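Local atomic coordinates of VompD (Bartonella quintana, PDB entry 4LGO), a protein that probably mediates bacterial adhesion as a trimeric autotransporter adhesin of the outer membrane, this chain being a domain from its N-terminal part. Residues A[45-56]-A[67-75]. Sequence-based numbering, arbitrary orientation.
Sequences AEEGNEDSKNIK and FDLNDIIRV
Asn54 and Asn70 carry the end of the antiparallel hairpin formed by strands 55-59 and 64-69, and illustrate how carboxamides can take over where a beta ladder stops. The ladder closes with Lys56 and Asp68, a hydrogen-bonded pair, then the non-hydrogen-bonded pair Ile55 and Leu69, whose side chains diverge although Ile55 CD1 still touches Leu69 CD2. One step further, Asn70 N donates almost straight (172°) to Asn54 O. Beyond it the Asn54 amide pairs with Arg74 as a neighbouring strand's peptide groups would: OD1 accepts from Arg74 N and ND2 donates to Arg74 O, each at 2.9 Å and somewhat tilted from the carbonyl plane. Asn54 ND2 also bonds to Asp68 OD1 of the third subunit, while Phe67, Ile72, Ile73 and Arg74 join a parallel ladder with a strand of the second subunit.

Whereas Asn54 pairs both amide ends with one residue of this contact, Asn70 spreads its bonds over three. With CG anti to the backbone N (chi1 -167°), its ND2 gives its two hydrogens to Asp51 O (2.9 Å) and Lys53 O (3.1 Å), each close to the amide plane but well above the plane of the accepting carbonyl. Its OD1 accepts from Ile72 N, two residues on, closing an Asx turn.

Arg74 reaches out, extended from CG to NE, past Ala45 CB to the loop 46-52. Ser52 CB and Asn49 ND2 lie over one guanidinium face, the Asn49 amide turned 72° to it, and Ile72 CG2 over the other, offset toward the rim. Asn49 ND2 donates nearly straight to Glu46 OE1, whose ion pair with Arg74 NE is long, out of plane and purely of charges. Of two waters at the guanidinium edge, one accepts from Arg74 NH1 at 2.8 Å and donates to Asn54 OD1 and Ile72 O.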
loop_
_atom_site.group_PDB
_atom_site.type_symbol
_atom_site.label_atom_id
_atom_site.label_comp_id
_atom_site.label_asym_id
_atom_site.label_seq_id
_atom_site.Cartn_x
_atom_site.Cartn_y
_atom_site.Cartn_z
ATOM N N ALA A 45 -2.185 -1.932 -15.434
ATOM C CA ALA A 45 -2.477 -2.964 -14.421
ATOM C C ALA A 45 -3.804 -3.641 -14.771
ATOM O O ALA A 45 -3.985 -4.816 -14.490
ATOM C CB ALA A 45 -2.546 -2.356 -13.020
ATOM N N GLU A 46 -4.720 -2.881 -15.358
ATOM C CA GLU A 46 -6.040 -3.382 -15.735
ATOM C C GLU A 46 -6.192 -3.275 -17.253
ATOM O O GLU A 46 -6.231 -2.167 -17.786
ATOM C CB GLU A 46 -7.113 -2.537 -15.073
ATOM C CG GLU A 46 -7.474 -2.937 -13.668
ATOM C CD GLU A 46 -8.867 -2.452 -13.313
ATOM O OE1 GLU A 46 -9.170 -1.260 -13.553
ATOM O OE2 GLU A 46 -9.671 -3.268 -12.810
ATOM N N GLU A 47 -6.260 -4.434 -17.915
ATOM C CA GLU A 47 -6.302 -4.577 -19.397
ATOM C C GLU A 47 -6.812 -3.401 -20.228
ATOM O O GLU A 47 -6.118 -2.926 -21.143
ATOM C CB GLU A 47 -7.157 -5.798 -19.771
ATOM N N GLY A 48 -8.036 -2.962 -19.940
ATOM C CA GLY A 48 -8.708 -1.952 -20.767
ATOM C C GLY A 48 -8.723 -0.540 -20.204
ATOM O O GLY A 48 -9.292 0.361 -20.818
ATOM N N ASN A 49 -8.082 -0.352 -19.047
ATOM C CA ASN A 49 -8.125 0.899 -18.303
ATOM C C ASN A 49 -6.827 1.658 -18.528
ATOM O O ASN A 49 -5.769 1.341 -17.935
ATOM C CB ASN A 49 -8.324 0.613 -16.802
ATOM C CG ASN A 49 -8.449 1.875 -15.963
ATOM O OD1 ASN A 49 -8.293 2.983 -16.462
ATOM N ND2 ASN A 49 -8.750 1.704 -14.674
ATOM N N GLU A 50 -6.918 2.665 -19.385
ATOM C CA GLU A 50 -5.792 3.533 -19.712
ATOM C C GLU A 50 -5.225 4.264 -18.500
ATOM O O GLU A 50 -4.034 4.611 -18.477
ATOM C CB GLU A 50 -6.219 4.559 -20.780
ATOM C CG GLU A 50 -5.061 5.085 -21.611
ATOM C CD GLU A 50 -4.364 4.000 -22.411
ATOM O OE1 GLU A 50 -5.012 2.966 -22.739
ATOM O OE2 GLU A 50 -3.166 4.187 -22.710
ATOM N N ASP A 51 -6.060 4.481 -17.485
ATOM C CA ASP A 51 -5.640 5.187 -16.284
ATOM C C ASP A 51 -5.024 4.255 -15.214
ATOM O O ASP A 51 -4.830 4.677 -14.085
ATOM C CB ASP A 51 -6.824 5.933 -15.673
ATOM C CG ASP A 51 -7.416 6.975 -16.618
ATOM O OD1 ASP A 51 -6.760 7.328 -17.631
ATOM O OD2 ASP A 51 -8.545 7.425 -16.344
ATOM N N SER A 52 -4.718 3.010 -15.570
ATOM C CA SER A 52 -4.212 2.047 -14.599
ATOM C C SER A 52 -2.706 1.715 -14.721
ATOM O O SER A 52 -2.284 0.656 -14.269
ATOM C CB SER A 52 -5.018 0.756 -14.694
ATOM O OG SER A 52 -4.682 0.045 -15.879
ATOM N N LYS A 53 -1.888 2.605 -15.284
ATOM C CA LYS A 53 -0.432 2.344 -15.370
ATOM C C LYS A 53 0.204 2.724 -14.034
ATOM O O LYS A 53 0.234 3.904 -13.675
ATOM C CB LYS A 53 0.201 3.165 -16.522
ATOM C CG LYS A 53 -0.438 2.875 -17.865
ATOM C CD LYS A 53 0.084 3.785 -18.983
ATOM C CE LYS A 53 -0.849 3.701 -20.181
ATOM N NZ LYS A 53 -0.286 4.455 -21.334
ATOM N N ASN A 54 0.668 1.722 -13.284
ATOM C CA ASN A 54 1.216 1.937 -11.973
ATOM C C ASN A 54 2.418 2.857 -11.966
ATOM O O ASN A 54 2.544 3.652 -11.041
ATOM C CB ASN A 54 1.639 0.615 -11.320
ATOM C CG ASN A 54 0.489 -0.182 -10.773
ATOM O OD1 ASN A 54 -0.528 0.361 -10.385
ATOM N ND2 ASN A 54 0.642 -1.511 -10.762
ATOM N N ILE A 55 3.273 2.731 -12.978
ATOM C CA ILE A 55 4.422 3.608 -13.161
ATOM C C ILE A 55 4.043 4.690 -14.168
ATOM O O ILE A 55 3.704 4.402 -15.323
ATOM C CB ILE A 55 5.692 2.874 -13.627
ATOM C CG1 ILE A 55 5.984 1.664 -12.743
ATOM C CG2 ILE A 55 6.866 3.850 -13.693
ATOM C CD1 ILE A 55 6.330 1.981 -11.305
ATOM N N LYS A 56 4.043 5.927 -13.678
ATOM C CA LYS A 56 3.657 7.102 -14.466
ATOM C C LYS A 56 4.913 7.731 -15.030
ATOM O O LYS A 56 5.735 8.284 -14.271
ATOM C CB LYS A 56 2.933 8.115 -13.586
ATOM C CG LYS A 56 2.522 9.413 -14.271
ATOM C CD LYS A 56 1.986 10.407 -13.235
ATOM C CE LYS A 56 1.996 11.858 -13.725
ATOM N NZ LYS A 56 3.299 12.585 -13.523
ATOM N N PHE A 67 9.563 10.132 -13.720
ATOM C CA PHE A 67 9.045 8.849 -13.214
ATOM C C PHE A 67 8.370 9.067 -11.875
ATOM O O PHE A 67 8.958 9.671 -10.979
ATOM C CB PHE A 67 10.179 7.836 -12.990
ATOM C CG PHE A 67 10.844 7.347 -14.256
ATOM C CD1 PHE A 67 11.802 8.130 -14.899
ATOM C CD2 PHE A 67 10.481 6.143 -14.829
ATOM C CE1 PHE A 67 12.398 7.695 -16.063
ATOM C CE2 PHE A 67 11.096 5.690 -15.988
ATOM C CZ PHE A 67 12.059 6.464 -16.602
ATOM N N ASP A 68 7.154 8.545 -11.735
ATOM C CA ASP A 68 6.392 8.642 -10.494
ATOM C C ASP A 68 5.499 7.432 -10.403
ATOM O O ASP A 68 5.449 6.605 -11.322
ATOM C CB ASP A 68 5.556 9.936 -10.469
ATOM C CG ASP A 68 5.136 10.372 -9.044
ATOM O OD1 ASP A 68 5.435 9.693 -8.042
ATOM O OD2 ASP A 68 4.575 11.474 -8.918
ATOM N N LEU A 69 4.828 7.291 -9.269
ATOM C CA LEU A 69 3.707 6.362 -9.162
ATOM C C LEU A 69 2.437 7.053 -9.591
ATOM O O LEU A 69 2.267 8.254 -9.402
ATOM C CB LEU A 69 3.490 5.884 -7.726
ATOM C CG LEU A 69 4.595 4.996 -7.164
ATOM C CD1 LEU A 69 4.344 4.684 -5.675
ATOM C CD2 LEU A 69 4.771 3.712 -7.970
ATOM N N ASN A 70 1.560 6.271 -10.190
ATOM C CA ASN A 70 0.155 6.623 -10.333
ATOM C C ASN A 70 -0.396 7.027 -8.973
ATOM O O ASN A 70 -0.011 6.478 -7.947
ATOM C CB ASN A 70 -0.596 5.408 -10.932
ATOM C CG ASN A 70 -2.009 5.728 -11.434
ATOM O OD1 ASN A 70 -2.787 6.453 -10.794
ATOM N ND2 ASN A 70 -2.362 5.133 -12.571
ATOM N N ASP A 71 -1.355 7.960 -8.961
ATOM C CA ASP A 71 -2.080 8.285 -7.733
ATOM C C ASP A 71 -2.765 7.052 -7.114
ATOM O O ASP A 71 -2.896 6.968 -5.891
ATOM C CB ASP A 71 -3.155 9.350 -8.003
ATOM C CG ASP A 71 -2.590 10.760 -8.091
ATOM O OD1 ASP A 71 -1.406 10.994 -7.766
ATOM O OD2 ASP A 71 -3.357 11.644 -8.509
ATOM N N ILE A 72 -3.190 6.136 -7.979
ATOM C CA ILE A 72 -3.810 4.856 -7.602
ATOM C C ILE A 72 -2.891 3.754 -8.098
ATOM O O ILE A 72 -2.647 3.634 -9.289
ATOM C CB ILE A 72 -5.235 4.705 -8.225
ATOM C CG1 ILE A 72 -6.125 5.875 -7.799
ATOM C CG2 ILE A 72 -5.888 3.373 -7.868
ATOM C CD1 ILE A 72 -7.462 5.911 -8.512
ATOM N N ILE A 73 -2.344 2.960 -7.173
ATOM C CA ILE A 73 -1.565 1.795 -7.555
ATOM C C ILE A 73 -2.334 0.512 -7.261
ATOM O O ILE A 73 -3.085 0.434 -6.282
ATOM C CB ILE A 73 -0.150 1.760 -6.918
ATOM C CG1 ILE A 73 -0.183 1.757 -5.369
ATOM C CG2 ILE A 73 0.694 2.916 -7.461
ATOM C CD1 ILE A 73 1.163 1.453 -4.734
ATOM N N ARG A 74 -2.152 -0.457 -8.151
ATOM C CA ARG A 74 -2.847 -1.738 -8.130
ATOM C C ARG A 74 -1.797 -2.842 -8.018
ATOM O O ARG A 74 -0.956 -3.041 -8.922
ATOM C CB ARG A 74 -3.741 -1.878 -9.401
ATOM C CG ARG A 74 -4.982 -1.002 -9.392
ATOM C CD ARG A 74 -5.612 -0.921 -10.788
ATOM N NE ARG A 74 -6.845 -0.119 -10.801
ATOM C CZ ARG A 74 -6.914 1.201 -10.994
ATOM N NH1 ARG A 74 -5.838 1.918 -11.236
ATOM N NH2 ARG A 74 -8.115 1.804 -10.991
ATOM N N VAL A 75 -1.840 -3.555 -6.898
ATOM C CA VAL A 75 -0.870 -4.604 -6.603
ATOM C C VAL A 75 -1.618 -5.799 -6.017
ATOM O O VAL A 75 -2.838 -5.758 -5.821
ATOM C CB VAL A 75 0.229 -4.106 -5.601
ATOM C CG1 VAL A 75 0.994 -2.905 -6.185
ATOM C CG2 VAL A 75 -0.367 -3.767 -4.245
HETATM O O HOH W 1 -6.549 4.759 -11.720
HETATM O O HOH W 2 -3.001 1.679 -11.294
HETATM O O HOH W 3 3.325 12.844 -10.681
#